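Soluble lytic murein transglycosylase (Pseudomonas aeruginosa, PDB 5OHU) cleaves the glycan strands of peptidoglycan as a lytic transglycosylase, acting in both exolytic and endolytic turnover of the bacterial cell wall. Local coordinates at residues L333-D336 against L337-S341; R344-Q347 against A348-L351. All blocks are in the same frame, centred on the assembly; numbering follows the deposited sequence.

Contact 1. Residues L333-D336 against L337-S341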
ATOM      1  N   LEU A 333     -20.742  -4.816  15.585  1.00 18.94           N
ATOM      2  CA  LEU A 333     -19.713  -4.967  14.556  1.00 18.09           C
ATOM      3  C   LEU A 333     -19.368  -6.438  14.319  1.00 22.78           C
ATOM      4  O   LEU A 333     -19.443  -7.262  15.232  1.00 16.60           O
ATOM      5  CB  LEU A 333     -18.441  -4.233  14.965  1.00 17.36           C
ATOM      6  CG  LEU A 333     -18.592  -2.726  15.185  1.00 21.02           C
ATOM      7  CD1 LEU A 333     -17.311  -2.148  15.751  1.00 19.37           C
ATOM      8  CD2 LEU A 333     -18.914  -2.101  13.846  1.00 12.64           C
ATOM      9  N   PRO A 334     -18.986  -6.785  13.102  1.00 23.59           N
ATOM     10  CA  PRO A 334     -18.473  -8.128  12.843  1.00 21.93           C
ATOM     11  C   PRO A 334     -17.177  -8.336  13.621  1.00 23.37           C
ATOM     12  O   PRO A 334     -16.456  -7.391  13.940  1.00 26.08           O
ATOM     13  CB  PRO A 334     -18.190  -8.129  11.334  1.00 15.76           C
ATOM     14  CG  PRO A 334     -18.202  -6.708  10.910  1.00 13.36           C
ATOM     15  CD  PRO A 334     -18.988  -5.930  11.910  1.00 15.04           C
ATOM     16  N   GLN A 335     -16.847  -9.609  13.846  1.00 26.49           N
ATOM     17  CA  GLN A 335     -15.729  -9.971  14.716  1.00 27.63           C
ATOM     18  C   GLN A 335     -14.428  -9.283  14.315  1.00 24.05           C
ATOM     19  O   GLN A 335     -13.692  -8.794  15.173  1.00 21.90           O
ATOM     20  CB  GLN A 335     -15.554 -11.490  14.705  1.00 34.94           C
ATOM     21  CG  GLN A 335     -14.242 -12.010  15.296  1.00 43.80           C
ATOM     22  CD  GLN A 335     -14.145 -11.810  16.801  1.00 51.96           C
ATOM     23  OE1 GLN A 335     -15.136 -11.514  17.469  1.00 49.46           O
ATOM     24  NE2 GLN A 335     -12.943 -11.976  17.340  1.00 55.80           N
ATOM     25  N   ASP A 336     -14.109  -9.267  13.022  1.00 14.22           N
ATOM     26  CA  ASP A 336     -12.853  -8.674  12.583  1.00 29.77           C
ATOM     27  C   ASP A 336     -12.784  -7.176  12.876  1.00 31.11           C
ATOM     28  O   ASP A 336     -11.687  -6.654  13.092  1.00 35.44           O
ATOM     29  CB  ASP A 336     -12.634  -8.946  11.097  1.00 36.45           C
ATOM     30  CG  ASP A 336     -13.762  -8.415  10.232  1.00 50.27           C
ATOM     31  OD1 ASP A 336     -14.886  -8.267  10.745  1.00 61.90           O
ATOM     32  OD2 ASP A 336     -13.532  -8.162   9.033  1.00 51.75           O
ATOM     33  N   LEU A 337     -13.920  -6.462  12.896  1.00 21.95           N
ATOM     34  CA  LEU A 337     -13.862  -5.050  13.268  1.00 13.93           C
ATOM     35  C   LEU A 337     -13.897  -4.883  14.783  1.00 13.82           C
ATOM     36  O   LEU A 337     -13.170  -4.051  15.338  1.00 16.53           O
ATOM     37  CB  LEU A 337     -15.012  -4.272  12.632  1.00 12.91           C
ATOM     38  CG  LEU A 337     -14.933  -3.946  11.142  1.00 17.10           C
ATOM     39  CD1 LEU A 337     -16.059  -3.001  10.819  1.00 13.16           C
ATOM     40  CD2 LEU A 337     -13.620  -3.300  10.751  1.00 17.63           C
ATOM     41  N   ALA A 338     -14.724  -5.681  15.461  1.00 13.64           N
ATOM     42  CA  ALA A 338     -14.815  -5.613  16.914  1.00 18.21           C
ATOM     43  C   ALA A 338     -13.477  -5.913  17.590  1.00 24.18           C
ATOM     44  O   ALA A 338     -13.218  -5.409  18.689  1.00 26.28           O
ATOM     45  CB  ALA A 338     -15.884  -6.588  17.411  1.00 15.67           C
ATOM     46  N   ALA A 339     -12.627  -6.738  16.971  1.00 18.21           N
ATOM     47  CA  ALA A 339     -11.362  -7.108  17.602  1.00 23.99           C
ATOM     48  C   ALA A 339     -10.314  -6.004  17.536  1.00 19.04           C
ATOM     49  O   ALA A 339      -9.329  -6.068  18.269  1.00 26.25           O
ATOM     50  CB  ALA A 339     -10.779  -8.370  16.959  1.00 20.42           C
ATOM     51  N   THR A 340     -10.479  -5.007  16.680  1.00 18.19           N
ATOM     52  CA  THR A 340      -9.427  -4.013  16.523  1.00 19.19           C
ATOM     53  C   THR A 340      -9.376  -3.054  17.704  1.00 21.68           C
ATOM     54  O   THR A 340     -10.385  -2.753  18.352  1.00 21.64           O
ATOM     55  CB  THR A 340      -9.639  -3.214  15.254  1.00 15.50           C
ATOM     56  OG1 THR A 340     -10.813  -2.407  15.419  1.00 13.48           O
ATOM     57  CG2 THR A 340      -9.806  -4.178  14.067  1.00 13.32           C
ATOM     58  N   SER A 341      -8.175  -2.545  17.960  1.00 19.08           N
ATOM     59  CA  SER A 341      -8.024  -1.527  18.988  1.00 13.77           C
ATOM     60  C   SER A 341      -8.835  -0.282  18.659  1.00 13.23           C
ATOM     61  O   SER A 341      -9.319   0.392  19.568  1.00 14.53           O
ATOM     62  CB  SER A 341      -6.551  -1.172  19.149  1.00 16.72           C
ATOM     63  OG  SER A 341      -5.984  -0.891  17.880  1.00 25.81           O
TER
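L337 meets both L333 and P334 on one side of a single helical turn, 335-338, which opens at its N-cap residue P334 and runs into the N-cap of the next helix at T340. The CB atoms of L333 and L337 lie 4.1 Å apart, and CD1 of L337 reaches the proline ring at CD of P334, 4.3 Å away. This buried leucine also packs on N307 and E311 of helix 307-319, whose N307 ND2 binds D336 OD2. A338 N donates to P334 O over 2.9 Å in a nearly straight bond (173°), whereas the bond from L337 N to the same carbonyl is weak and bent. A338 CB sits beside L333 CB at 4.3 Å. A339 follows, its N bound to Q335 O at 2.9 Å and its methyl group 3.4 Å from that same oxygen. T340 turns its two branches to different tasks. With chi1 at 68°, OG1 is held between the backbone N and the carbonyl carbon, where it caps W343 N and also donates in the carbonyl plane to L337 O, while CG2 rests 3.3 Å from D336 O.

Contact 2. Residues R344-Q347 against A348-L351; sequences RYWQ and ARSL
Trans first torsions in both Y345 and R349 (chi1 173° and 174°) send the two side chains off the helix side by side; that of R349 sets CG beside the tyrosine ring, and a bend at chi2 (72°) turns CD toward Y345 OH, 3.6 Å away. CB of R349 lies over one face of the Y345 ring, 4.1 Å from the centroid and displaced toward the rim, in a CH-pi contact. The W346 side chain crosses that of R349 obliquely, with CZ3 of its indole 3.5 Å from R349 CG, so the arginine methylenes touch both aromatic rings. The polar ends look beyond the helix: Y345 OH binds D596 and R382, and W346 NE1 binds E600. One turn along, S350 doubles its hold on W346 O, since N and OG of S350 each donate to that carbonyl over 2.8 Å. The remaining backbone bonds run from A348 N to R344 O (3.3 Å), from R349 N to Y345 O and from L351 N to Q347 O. These i to i+4 bonds are those of an ordinary alpha-helix, here part of the alpha-helical Slt70-like fold, which Y345 and W346 link to helix 595-600 at the end of the lysozyme-like SLT region.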
ATOM      1  N   ARG A 344     -12.562  -1.065  19.670  1.00 15.82           N
ATOM      2  CA  ARG A 344     -12.598  -1.181  21.126  1.00 15.66           C
ATOM      3  C   ARG A 344     -12.464   0.195  21.758  1.00 18.49           C
ATOM      4  O   ARG A 344     -13.180   0.529  22.712  1.00 14.65           O
ATOM      5  CB  ARG A 344     -11.495  -2.120  21.627  1.00 13.90           C
ATOM      6  CG  ARG A 344     -11.784  -3.605  21.391  1.00 18.94           C
ATOM      7  CD  ARG A 344     -10.750  -4.501  22.053  1.00 21.01           C
ATOM      8  NE  ARG A 344      -9.592  -4.629  21.174  1.00 40.30           N
ATOM      9  CZ  ARG A 344      -8.329  -4.754  21.573  1.00 47.59           C
ATOM     10  NH1 ARG A 344      -8.040  -4.781  22.868  1.00 44.63           N
ATOM     11  NH2 ARG A 344      -7.367  -4.863  20.661  1.00 47.43           N
ATOM     12  N   TYR A 345     -11.576   1.029  21.212  1.00 13.07           N
ATOM     13  CA  TYR A 345     -11.471   2.381  21.739  1.00 12.86           C
ATOM     14  C   TYR A 345     -12.771   3.145  21.542  1.00 13.26           C
ATOM     15  O   TYR A 345     -13.273   3.775  22.477  1.00 17.15           O
ATOM     16  CB  TYR A 345     -10.308   3.154  21.101  1.00 14.89           C
ATOM     17  CG  TYR A 345     -10.338   4.600  21.552  1.00 16.44           C
ATOM     18  CD1 TYR A 345      -9.904   4.950  22.844  1.00 16.59           C
ATOM     19  CD2 TYR A 345     -10.841   5.604  20.717  1.00 12.12           C
ATOM     20  CE1 TYR A 345      -9.961   6.255  23.295  1.00 12.47           C
ATOM     21  CE2 TYR A 345     -10.895   6.920  21.146  1.00 11.94           C
ATOM     22  CZ  TYR A 345     -10.450   7.238  22.439  1.00 21.43           C
ATOM     23  OH  TYR A 345     -10.503   8.545  22.872  1.00 11.93           O
ATOM     24  N   TRP A 346     -13.319   3.133  20.322  1.00 14.03           N
ATOM     25  CA  TRP A 346     -14.480   3.983  20.081  1.00 12.09           C
ATOM     26  C   TRP A 346     -15.732   3.461  20.778  1.00 17.00           C
ATOM     27  O   TRP A 346     -16.596   4.264  21.145  1.00 16.33           O
ATOM     28  CB  TRP A 346     -14.686   4.184  18.579  1.00 11.85           C
ATOM     29  CG  TRP A 346     -13.717   5.241  18.063  1.00 11.64           C
ATOM     30  CD1 TRP A 346     -12.655   5.048  17.228  1.00 14.60           C
ATOM     31  CD2 TRP A 346     -13.691   6.634  18.426  1.00 11.43           C
ATOM     32  NE1 TRP A 346     -11.987   6.238  17.016  1.00 11.47           N
ATOM     33  CE2 TRP A 346     -12.597   7.224  17.750  1.00 16.82           C
ATOM     34  CE3 TRP A 346     -14.483   7.436  19.256  1.00 11.35           C
ATOM     35  CZ2 TRP A 346     -12.280   8.588  17.878  1.00 14.22           C
ATOM     36  CZ3 TRP A 346     -14.175   8.801  19.382  1.00 11.15           C
ATOM     37  CH2 TRP A 346     -13.090   9.358  18.695  1.00 15.91           C
ATOM     38  N   GLN A 347     -15.821   2.159  21.051  1.00 14.64           N
ATOM     39  CA  GLN A 347     -16.929   1.687  21.873  1.00 13.34           C
ATOM     40  C   GLN A 347     -16.884   2.309  23.269  1.00 15.84           C
ATOM     41  O   GLN A 347     -17.889   2.842  23.759  1.00 14.14           O
ATOM     42  CB  GLN A 347     -16.927   0.165  21.967  1.00 13.17           C
ATOM     43  CG  GLN A 347     -17.973  -0.325  22.955  1.00 16.52           C
ATOM     44  CD  GLN A 347     -18.195  -1.825  22.869  1.00 23.22           C
ATOM     45  OE1 GLN A 347     -17.857  -2.556  23.783  1.00 31.14           O
ATOM     46  NE2 GLN A 347     -18.751  -2.284  21.751  1.00 27.70           N
ATOM     47  N   ALA A 348     -15.720   2.244  23.923  1.00 14.22           N
ATOM     48  CA  ALA A 348     -15.564   2.871  25.233  1.00 18.43           C
ATOM     49  C   ALA A 348     -15.795   4.378  25.161  1.00 22.86           C
ATOM     50  O   ALA A 348     -16.495   4.946  26.006  1.00 17.12           O
ATOM     51  CB  ALA A 348     -14.169   2.573  25.790  1.00 13.32           C
ATOM     52  N   ARG A 349     -15.244   5.039  24.135  1.00 12.42           N
ATOM     53  CA  ARG A 349     -15.274   6.501  24.092  1.00 12.11           C
ATOM     54  C   ARG A 349     -16.657   7.033  23.722  1.00 16.64           C
ATOM     55  O   ARG A 349     -17.115   8.034  24.296  1.00 11.78           O
ATOM     56  CB  ARG A 349     -14.201   7.033  23.123  1.00 11.92           C
ATOM     57  CG  ARG A 349     -14.242   8.571  22.894  1.00 11.60           C
ATOM     58  CD  ARG A 349     -13.729   9.271  24.164  1.00 11.68           C
ATOM     59  NE  ARG A 349     -13.808  10.730  24.075  1.00 11.41           N
ATOM     60  CZ  ARG A 349     -13.867  11.570  25.111  1.00 17.20           C
ATOM     61  NH1 ARG A 349     -13.876  11.115  26.351  1.00 18.96           N
ATOM     62  NH2 ARG A 349     -13.933  12.872  24.900  1.00 14.07           N
ATOM     63  N   SER A 350     -17.354   6.374  22.792  1.00 14.34           N
ATOM     64  CA  SER A 350     -18.713   6.817  22.496  1.00 20.17           C
ATOM     65  C   SER A 350     -19.635   6.588  23.687  1.00 13.25           C
ATOM     66  O   SER A 350     -20.520   7.409  23.950  1.00 13.37           O
ATOM     67  CB  SER A 350     -19.256   6.134  21.235  1.00 21.06           C
ATOM     68  OG  SER A 350     -19.343   4.725  21.388  1.00 18.17           O
ATOM     69  N   LEU A 351     -19.437   5.492  24.433  1.00 15.06           N
ATOM     70  CA  LEU A 351     -20.220   5.282  25.652  1.00 12.59           C
ATOM     71  C   LEU A 351     -19.965   6.405  26.662  1.00 17.76           C
ATOM     72  O   LEU A 351     -20.902   6.979  27.230  1.00 19.75           O
ATOM     73  CB  LEU A 351     -19.901   3.906  26.263  1.00 13.01           C
ATOM     74  CG  LEU A 351     -20.737   3.505  27.499  1.00 24.91           C
ATOM     75  CD1 LEU A 351     -22.254   3.611  27.226  1.00 16.99           C
ATOM     76  CD2 LEU A 351     -20.392   2.093  28.034  1.00 20.99           C
TER

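Overall arrangement
From the N-terminal side, the chain leaves helix 323-330, makes the short turn 335-338 of contact 1, and passes through T340 directly into helix 341-354, which holds contact 2. Both contacts are local: each closes a turn of helix, and they follow in series without nesting or crossing, their centres about 12 Å apart. R344 joins them, its NE probably hydrogen-bonded to A339 O and its CG packed against A338 O, while its NH2 forms a salt bridge with E371. Contact 1 faces back to helix 307-319; contact 2 meets helices 323-330, 360-368 and 374-383 and, through Y345 and W346, helix 595-600 from the C-terminal part of the chain.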